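PDB 3TSA: NDP-rhamnosyltransferase from Saccharopolyspora spinosa, which belongs to the GT-B glycosyltransferases and is built from two Rossmann-like domains, each with a parallel beta sheet at its core. Local coordinates for residues E31-A36 / E111-S116. Residues are numbered along the deposited sequence; the frame is centred on the assembly and turned at random.
Sequences EVLIAA and EAWRPS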
ATOM      1  N   GLU A  31       8.123  -4.856 -10.137  1.00 16.26           N
ATOM      2  CA  GLU A  31       6.678  -4.914 -10.359  1.00 15.87           C
ATOM      3  C   GLU A  31       6.140  -6.110  -9.586  1.00 17.41           C
ATOM      4  O   GLU A  31       6.837  -7.145  -9.480  1.00 17.27           O
ATOM      5  CB  GLU A  31       6.406  -5.139 -11.811  1.00 17.19           C
ATOM      6  CG  GLU A  31       6.516  -3.867 -12.648  1.00 20.57           C
ATOM      7  CD  GLU A  31       6.355  -4.217 -14.083  1.00 27.52           C
ATOM      8  OE1 GLU A  31       7.364  -4.639 -14.708  1.00 26.24           O
ATOM      9  OE2 GLU A  31       5.168  -4.235 -14.530  1.00 29.85           O
ATOM     10  N   VAL A  32       4.934  -5.947  -9.039  1.00 14.66           N
ATOM     11  CA  VAL A  32       4.331  -6.996  -8.197  1.00 14.77           C
ATOM     12  C   VAL A  32       2.897  -7.154  -8.624  1.00 14.37           C
ATOM     13  O   VAL A  32       2.194  -6.150  -8.848  1.00 15.09           O
ATOM     14  CB  VAL A  32       4.343  -6.529  -6.774  1.00 15.17           C
ATOM     15  CG1 VAL A  32       3.446  -7.416  -5.839  1.00 18.06           C
ATOM     16  CG2 VAL A  32       5.901  -6.341  -6.264  1.00 15.96           C
ATOM     17  N   LEU A  33       2.445  -8.398  -8.756  1.00 14.06           N
ATOM     18  CA  LEU A  33       1.039  -8.642  -9.053  1.00 13.74           C
ATOM     19  C   LEU A  33       0.578  -9.785  -8.148  1.00 14.36           C
ATOM     20  O   LEU A  33       1.269 -10.848  -8.032  1.00 15.71           O
ATOM     21  CB  LEU A  33       0.919  -9.094 -10.532  1.00 15.32           C
ATOM     22  CG  LEU A  33      -0.501  -9.340 -11.137  1.00 15.36           C
ATOM     23  CD1 LEU A  33      -1.359  -8.055 -11.174  1.00 16.31           C
ATOM     24  CD2 LEU A  33      -0.466  -9.877 -12.598  1.00 13.61           C
ATOM     25  N   ILE A  34      -0.591  -9.616  -7.518  1.00 12.99           N
ATOM     26  CA  ILE A  34      -1.131 -10.627  -6.602  1.00 13.83           C
ATOM     27  C   ILE A  34      -2.170 -11.532  -7.328  1.00 15.28           C
ATOM     28  O   ILE A  34      -3.215 -11.016  -7.762  1.00 14.22           O
ATOM     29  CB  ILE A  34      -1.894  -9.928  -5.465  1.00 16.41           C
ATOM     30  CG1 ILE A  34      -1.031  -8.837  -4.813  1.00 17.97           C
ATOM     31  CG2 ILE A  34      -2.372 -10.968  -4.396  1.00 15.23           C
ATOM     32  CD1 ILE A  34       0.140  -9.348  -4.223  1.00 17.40           C
ATOM     33  N   ALA A  35      -1.931 -12.846  -7.459  1.00 14.28           N
ATOM     34  CA  ALA A  35      -2.976 -13.684  -8.065  1.00 16.41           C
ATOM     35  C   ALA A  35      -4.049 -13.856  -6.942  1.00 16.42           C
ATOM     36  O   ALA A  35      -3.744 -14.391  -5.850  1.00 17.53           O
ATOM     37  CB  ALA A  35      -2.360 -15.070  -8.488  1.00 15.12           C
ATOM     38  N   ALA A  36      -5.270 -13.378  -7.173  1.00 18.49           N
ATOM     39  CA  ALA A  36      -6.260 -13.229  -6.130  1.00 18.15           C
ATOM     40  C   ALA A  36      -7.575 -13.867  -6.532  1.00 20.55           C
ATOM     41  O   ALA A  36      -8.211 -13.438  -7.524  1.00 20.09           O
ATOM     42  CB  ALA A  36      -6.489 -11.758  -5.818  1.00 17.86           C
ATOM     43  N   GLU A 111       1.856 -16.977 -18.488  1.00 22.91           N
ATOM     44  CA  GLU A 111       2.219 -16.754 -19.903  1.00 26.24           C
ATOM     45  C   GLU A 111       1.953 -15.325 -20.347  1.00 25.76           C
ATOM     46  O   GLU A 111       2.764 -14.742 -21.122  1.00 27.77           O
ATOM     47  CB  GLU A 111       1.458 -17.748 -20.807  1.00 26.89           C
ATOM     48  CG  GLU A 111       1.743 -17.566 -22.338  1.00 35.76           C
ATOM     49  CD  GLU A 111       3.160 -18.050 -22.846  1.00 47.10           C
ATOM     50  OE1 GLU A 111       4.238 -17.751 -22.241  1.00 48.59           O
ATOM     51  OE2 GLU A 111       3.203 -18.724 -23.910  1.00 51.59           O
ATOM     52  N   ALA A 112       0.833 -14.774 -19.878  1.00 24.36           N
ATOM     53  CA  ALA A 112       0.446 -13.346 -20.079  1.00 23.97           C
ATOM     54  C   ALA A 112       1.433 -12.383 -19.413  1.00 24.51           C
ATOM     55  O   ALA A 112       2.063 -11.506 -20.079  1.00 24.60           O
ATOM     56  CB  ALA A 112      -0.974 -13.103 -19.595  1.00 25.86           C
ATOM     57  N   TRP A 113       1.620 -12.529 -18.116  1.00 21.44           N
ATOM     58  CA  TRP A 113       2.358 -11.525 -17.372  1.00 19.98           C
ATOM     59  C   TRP A 113       3.885 -11.786 -17.285  1.00 20.00           C
ATOM     60  O   TRP A 113       4.691 -10.835 -17.003  1.00 21.19           O
ATOM     61  CB  TRP A 113       1.712 -11.394 -15.989  1.00 17.36           C
ATOM     62  CG  TRP A 113       2.131 -10.127 -15.239  1.00 21.86           C
ATOM     63  CD1 TRP A 113       1.747  -8.829 -15.515  1.00 20.75           C
ATOM     64  CD2 TRP A 113       2.967 -10.052 -14.073  1.00 17.96           C
ATOM     65  NE1 TRP A 113       2.294  -7.946 -14.590  1.00 19.77           N
ATOM     66  CE2 TRP A 113       3.027  -8.667 -13.673  1.00 15.46           C
ATOM     67  CE3 TRP A 113       3.656 -11.001 -13.328  1.00 16.10           C
ATOM     68  CZ2 TRP A 113       3.784  -8.225 -12.586  1.00 17.85           C
ATOM     69  CZ3 TRP A 113       4.399 -10.566 -12.226  1.00 11.57           C
ATOM     70  CH2 TRP A 113       4.478  -9.199 -11.871  1.00 14.89           C
ATOM     71  N   ARG A 114       4.307 -13.048 -17.524  1.00 21.05           N
ATOM     72  CA  ARG A 114       5.747 -13.415 -17.526  1.00 20.70           C
ATOM     73  C   ARG A 114       6.510 -12.997 -16.262  1.00 20.14           C
ATOM     74  O   ARG A 114       7.463 -12.195 -16.311  1.00 21.75           O
ATOM     75  CB  ARG A 114       6.441 -12.840 -18.800  1.00 23.44           C
ATOM     76  CG  ARG A 114       5.855 -13.383 -20.131  1.00 30.17           C
ATOM     77  CD  ARG A 114       6.962 -13.339 -21.235  1.00 41.34           C
ATOM     78  NE  ARG A 114       6.560 -13.973 -22.501  1.00 48.91           N
ATOM     79  CZ  ARG A 114       6.258 -15.267 -22.655  1.00 51.08           C
ATOM     80  NH1 ARG A 114       6.320 -16.114 -21.628  1.00 51.73           N
ATOM     81  NH2 ARG A 114       5.883 -15.713 -23.849  1.00 50.03           N
ATOM     82  N   PRO A 115       6.135 -13.541 -15.121  1.00 19.16           N
ATOM     83  CA  PRO A 115       6.857 -13.270 -13.908  1.00 17.95           C
ATOM     84  C   PRO A 115       8.270 -13.824 -13.938  1.00 18.63           C
ATOM     85  O   PRO A 115       8.574 -14.837 -14.666  1.00 20.64           O
ATOM     86  CB  PRO A 115       5.988 -13.989 -12.841  1.00 18.46           C
ATOM     87  CG  PRO A 115       5.441 -15.131 -13.572  1.00 17.68           C
ATOM     88  CD  PRO A 115       4.993 -14.443 -14.867  1.00 17.92           C
ATOM     89  N   SER A 116       9.163 -13.191 -13.203  1.00 19.28           N
ATOM     90  CA  SER A 116      10.463 -13.803 -13.050  1.00 19.22           C
ATOM     91  C   SER A 116      10.668 -14.568 -11.771  1.00 18.97           C
ATOM     92  O   SER A 116      11.636 -15.314 -11.653  1.00 19.22           O
ATOM     93  CB  SER A 116      11.594 -12.804 -13.247  1.00 20.91           C
ATOM     94  OG  SER A 116      11.474 -11.750 -12.359  1.00 20.35           O
TER
HETATM   95  O   HOH W   1       2.027  -5.152 -13.858  1.00 26.41           O
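In the N-terminal Rossmann-like domain, strand 31-36 meets the C-terminal end of helix 82-113 through Leu33 and the indole of Trp113. Over one face of the indole, CD2 of Leu33 stands 3.6 Å from the centroid of the five-membered ring and 5° off the normal, a CH-pi contact, while CB of Leu33 sits on the benzo ring, 3.6 Å from Trp113 CZ2. Leu33 turns its CG away from the backbone N (chi1 -176°), which lays the branch along the indole from the benzo ring to the five-membered ring. At the rim, CH2 of Trp113 comes within 3.9 Å of Glu31 O, close to the ring plane. NE1 of Trp113 donates to a water in that plane at 2.9 Å, and the water reaches Glu31 OE2 weakly, at 3.3 Å. Phe208 of the second subunit packs on Leu33 and meets Trp113 edge-to-face, which places this contact at the dimer interface. Past the helix end, Arg114 turns to positive phi and its O accepts a hydrogen bond from Arg3 NE, tying the turn to strand 3-7. Pro115 then leads into strand 117-121, on the far side of 3-7 from 31-36, the 3-2-1-4 strand order of Rossmann-like alpha/beta folds.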